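PDB 4BMD: S-M checkpoint control protein rad4 from Schizosaccharomyces pombe, which is essential for DNA replication and for the checkpoint coupling S and M phases, engaging both phosphorylated sites of a crb2 dimer as an adaptor. Local coordinates for residues I163-A166 with T167-N170; Y58-V61 with D62-P65. One frame throughout, in Å; residues are numbered along the deposited sequence.

Interaction 1: I163-A166 with T167-N170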
loop_
_atom_site.group_PDB
_atom_site.type_symbol
_atom_site.label_atom_id
_atom_site.label_comp_id
_atom_site.label_asym_id
_atom_site.label_seq_id
_atom_site.Cartn_x
_atom_site.Cartn_y
_atom_site.Cartn_z
ATOM N N ILE A 163 -3.998 -3.802 22.290
ATOM C CA ILE A 163 -3.140 -4.972 22.434
ATOM C C ILE A 163 -3.571 -5.825 23.623
ATOM O O ILE A 163 -3.688 -7.046 23.513
ATOM C CB ILE A 163 -1.658 -4.570 22.579
ATOM C CG1 ILE A 163 -1.146 -3.963 21.271
ATOM C CG2 ILE A 163 -0.810 -5.768 22.970
ATOM C CD1 ILE A 163 0.284 -3.475 21.336
ATOM N N GLN A 164 -3.820 -5.171 24.754
ATOM C CA GLN A 164 -4.273 -5.856 25.962
ATOM C C GLN A 164 -5.611 -6.554 25.742
ATOM O O GLN A 164 -5.783 -7.712 26.122
ATOM C CB GLN A 164 -4.377 -4.874 27.129
ATOM C CG GLN A 164 -3.049 -4.260 27.542
ATOM C CD GLN A 164 -3.211 -3.118 28.530
ATOM O OE1 GLN A 164 -2.229 -2.513 28.965
ATOM N NE2 GLN A 164 -4.456 -2.814 28.886
ATOM N N HIS A 165 -6.551 -5.845 25.125
ATOM C CA HIS A 165 -7.860 -6.411 24.811
ATOM C C HIS A 165 -7.745 -7.589 23.849
ATOM O O HIS A 165 -8.389 -8.619 24.041
ATOM C CB HIS A 165 -8.782 -5.345 24.216
ATOM C CG HIS A 165 -9.367 -4.415 25.232
ATOM N ND1 HIS A 165 -9.748 -4.831 26.489
ATOM C CD2 HIS A 165 -9.640 -3.090 25.175
ATOM C CE1 HIS A 165 -10.230 -3.802 27.163
ATOM N NE2 HIS A 165 -10.174 -2.734 26.389
ATOM N N ALA A 166 -6.924 -7.426 22.815
ATOM C CA ALA A 166 -6.715 -8.479 21.827
ATOM C C ALA A 166 -6.120 -9.724 22.474
ATOM O O ALA A 166 -6.466 -10.848 22.113
ATOM C CB ALA A 166 -5.821 -7.986 20.702
ATOM N N THR A 167 -5.225 -9.513 23.434
ATOM C CA THR A 167 -4.610 -10.617 24.159
ATOM C C THR A 167 -5.651 -11.380 24.975
ATOM O O THR A 167 -5.668 -12.612 24.974
ATOM C CB THR A 167 -3.484 -10.121 25.084
ATOM O OG1 THR A 167 -2.462 -9.500 24.295
ATOM C CG2 THR A 167 -2.878 -11.280 25.858
ATOM N N GLU A 168 -6.523 -10.644 25.657
ATOM C CA GLU A 168 -7.586 -11.250 26.451
ATOM C C GLU A 168 -8.609 -11.959 25.570
ATOM O O GLU A 168 -9.113 -13.025 25.921
ATOM C CB GLU A 168 -8.295 -10.196 27.302
ATOM C CG GLU A 168 -7.405 -9.503 28.318
ATOM C CD GLU A 168 -8.147 -8.440 29.107
ATOM O OE1 GLU A 168 -9.397 -8.445 29.081
ATOM O OE2 GLU A 168 -7.482 -7.600 29.749
ATOM N N TRP A 169 -8.910 -11.360 24.423
ATOM C CA TRP A 169 -9.946 -11.880 23.535
ATOM C C TRP A 169 -9.392 -12.890 22.536
ATOM O O TRP A 169 -10.085 -13.291 21.602
ATOM C CB TRP A 169 -10.631 -10.729 22.797
ATOM C CG TRP A 169 -11.258 -9.728 23.716
ATOM C CD1 TRP A 169 -11.607 -9.922 25.020
ATOM C CD2 TRP A 169 -11.597 -8.371 23.407
ATOM N NE1 TRP A 169 -12.150 -8.773 25.541
ATOM C CE2 TRP A 169 -12.155 -7.805 24.571
ATOM C CE3 TRP A 169 -11.488 -7.581 22.258
ATOM C CZ2 TRP A 169 -12.602 -6.486 24.619
ATOM C CZ3 TRP A 169 -11.931 -6.272 22.309
ATOM C CH2 TRP A 169 -12.480 -5.739 23.481
ATOM N N ASN A 170 -8.142 -13.295 22.748
ATOM C CA ASN A 170 -7.459 -14.245 21.872
ATOM C C ASN A 170 -7.421 -13.789 20.414
ATOM O O ASN A 170 -7.503 -14.600 19.492
ATOM C CB ASN A 170 -8.073 -15.645 21.990
ATOM C CG ASN A 170 -7.164 -16.729 21.436
ATOM O OD1 ASN A 170 -5.941 -16.653 21.562
ATOM N ND2 ASN A 170 -7.758 -17.736 20.806
#

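Interaction 2: Y58-V61 with D62-P65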
loop_
_atom_site.group_PDB
_atom_site.type_symbol
_atom_site.label_atom_id
_atom_site.label_comp_id
_atom_site.label_asym_id
_atom_site.label_seq_id
_atom_site.Cartn_x
_atom_site.Cartn_y
_atom_site.Cartn_z
ATOM N N TYR A 58 -4.038 -1.766 -8.340
ATOM C CA TYR A 58 -4.739 -3.045 -8.356
ATOM C C TYR A 58 -4.296 -3.940 -9.508
ATOM O O TYR A 58 -4.785 -5.060 -9.655
ATOM C CB TYR A 58 -6.251 -2.820 -8.423
ATOM C CG TYR A 58 -6.677 -1.868 -9.517
ATOM C CD1 TYR A 58 -6.916 -2.323 -10.808
ATOM C CD2 TYR A 58 -6.842 -0.514 -9.260
ATOM C CE1 TYR A 58 -7.305 -1.456 -11.810
ATOM C CE2 TYR A 58 -7.230 0.362 -10.255
ATOM C CZ TYR A 58 -7.460 -0.116 -11.529
ATOM O OH TYR A 58 -7.847 0.753 -12.524
ATOM N N PHE A 59 -3.373 -3.444 -10.324
ATOM C CA PHE A 59 -2.890 -4.202 -11.473
ATOM C C PHE A 59 -1.948 -5.315 -11.023
ATOM O O PHE A 59 -0.982 -5.062 -10.304
ATOM C CB PHE A 59 -2.181 -3.275 -12.463
ATOM C CG PHE A 59 -2.123 -3.813 -13.865
ATOM C CD1 PHE A 59 -1.173 -4.755 -14.225
ATOM C CD2 PHE A 59 -3.018 -3.371 -14.827
ATOM C CE1 PHE A 59 -1.119 -5.250 -15.515
ATOM C CE2 PHE A 59 -2.970 -3.861 -16.119
ATOM C CZ PHE A 59 -2.019 -4.802 -16.464
ATOM N N PRO A 60 -2.231 -6.556 -11.449
ATOM C CA PRO A 60 -1.423 -7.730 -11.095
ATOM C C PRO A 60 0.023 -7.594 -11.565
ATOM O O PRO A 60 0.265 -7.357 -12.748
ATOM C CB PRO A 60 -2.114 -8.870 -11.850
ATOM C CG PRO A 60 -3.509 -8.396 -12.058
ATOM C CD PRO A 60 -3.395 -6.919 -12.274
ATOM N N VAL A 61 0.963 -7.746 -10.638
ATOM C CA VAL A 61 2.387 -7.613 -10.936
ATOM C C VAL A 61 2.824 -8.579 -12.034
ATOM O O VAL A 61 3.590 -8.217 -12.927
ATOM C CB VAL A 61 3.241 -7.867 -9.677
ATOM C CG1 VAL A 61 4.722 -7.732 -9.996
ATOM C CG2 VAL A 61 2.843 -6.911 -8.566
ATOM N N ASP A 62 2.315 -9.803 -11.965
ATOM C CA ASP A 62 2.686 -10.856 -12.903
ATOM C C ASP A 62 2.267 -10.560 -14.344
ATOM O O ASP A 62 2.836 -11.111 -15.285
ATOM C CB ASP A 62 2.103 -12.193 -12.441
ATOM C CG ASP A 62 0.739 -12.040 -11.792
ATOM O OD1 ASP A 62 0.688 -11.735 -10.580
ATOM O OD2 ASP A 62 -0.280 -12.223 -12.492
ATOM N N GLU A 63 1.277 -9.689 -14.513
ATOM C CA GLU A 63 0.789 -9.341 -15.844
ATOM C C GLU A 63 1.487 -8.107 -16.412
ATOM O O GLU A 63 1.220 -7.702 -17.542
ATOM C CB GLU A 63 -0.723 -9.116 -15.823
ATOM C CG GLU A 63 -1.535 -10.355 -15.490
ATOM C CD GLU A 63 -3.030 -10.106 -15.556
ATOM O OE1 GLU A 63 -3.431 -9.003 -15.985
ATOM O OE2 GLU A 63 -3.803 -11.011 -15.179
ATOM N N LEU A 64 2.378 -7.513 -15.625
ATOM C CA LEU A 64 3.087 -6.313 -16.055
ATOM C C LEU A 64 4.183 -6.624 -17.066
ATOM O O LEU A 64 4.942 -7.578 -16.896
ATOM C CB LEU A 64 3.690 -5.581 -14.855
ATOM C CG LEU A 64 2.741 -4.722 -14.020
ATOM C CD1 LEU A 64 3.485 -4.097 -12.852
ATOM C CD2 LEU A 64 2.104 -3.651 -14.886
ATOM N N PRO A 65 4.272 -5.810 -18.126
ATOM C CA PRO A 65 5.364 -5.921 -19.095
ATOM C C PRO A 65 6.672 -5.426 -18.493
ATOM O O PRO A 65 6.685 -4.954 -17.356
ATOM C CB PRO A 65 4.923 -4.987 -20.224
ATOM C CG PRO A 65 4.051 -3.985 -19.558
ATOM C CD PRO A 65 3.323 -4.742 -18.484
#

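Interaction 1: I163-A166 with T167-N170
With CG anti to the carbonyl carbon in both residues, at chi1 -78° in H165 and -59° in W169, the two side chains leave the C-terminal end of the helix and run alongside each other in the same direction. Their planes lie within 6° of parallel, but the imidazole is displaced past the CZ2-CH2 side of the indole, with little ring overlap. What sits over the six-membered ring of W169 is the CB of H165, 3.8 Å from its centroid and almost on the ring normal, a CH-pi contact. The carbonyl O of H165 lies above the same indole nearer its root, 3.1 Å from CG of W169, while accepting a 2.8 Å bond from W169 N. H165 lies in the last turn of helix 157-168, the connection in the beta-alpha-beta unit between strands 146-149 and 172-175 of the fourth BRCT repeat, and W169 is the first residue beyond it. N170, with positive phi, is the C-prime residue of the Schellman motif that ends the helix. Replacing W169 by an alanine would take away the indole, and H165 CB would probably lose its aromatic cover, with the imidazole freer to turn. One turn back, the carbonyl O of I163 takes two donors from opposite faces of its plane, T167 N and T167 OG1, the hydroxyl at 2.9 Å. Outside the turn, H165 packs on L140 and W169 on V142.

Interaction 2: Y58-V61 with D62-P65
The ring of F59 meets L64 at its CD1 corner, where L64 CD2 comes to 3.5 Å, and the neighbouring CE1 lies 3.9 Å from CB of E63. Both carbons approach obliquely. The CD1-CE1 side of the phenyl thus meets two successive residues of the turn, and the ring plane stands 87° from the carboxylate of E63. That carboxylate is carried away from the phenyl by an extended chain and runs at a slant across the CB-CG side of P60, with E63 CD 3.9 Å from P60 CG. The carboxylate of D62 also borders this proline, with OD2 3.9 Å from P60 CB, and both acidic side chains lie against the pyrrolidine carbons by van der Waals contact. Behind these side chains is a short 3-10 turn in the loop that leads from strand 52-55 to strand 71-73 of the third BRCT repeat. Two successive i to i+3 bonds define it: E63 N to P60 O at 3.1 Å, and L64 N to V61 O at 3.0 Å. In each the donor stands well above the carbonyl plane, about 60° out of it. The tight winding sets L64 CB 3.3 Å from the O of V61, and the torsion of L64 itself, with CG beside the backbone N (chi1 -79°), helps bring CD2 to the phenyl. Farther out, the backbone of V61 is hydrogen-bonded to F99, D62 touches P101, and F59 packs on E22.

Overall arrangement
From the N terminus, the chain passes through strands 17-20 and 41-42 and leaves strand 52-55 of the third BRCT repeat to enter interaction 2, a compact turn in the loop before strand 71-73 completes the first parallel sheet. Through F99 and P101 this turn also meets the segment leading toward the fourth repeat. The chain then lays down strands 111-115, 135-137 and 146-149 and reaches interaction 1 at the end of helix 157-168, before strand 172-175 completes a second sheet of the same 2-1-3-4 order. The contacts are in series, neither nested nor crossed, each closed within eight consecutive residues. Their centres lie 38 Å apart, on opposite sides of the chain's centre, and they do not touch.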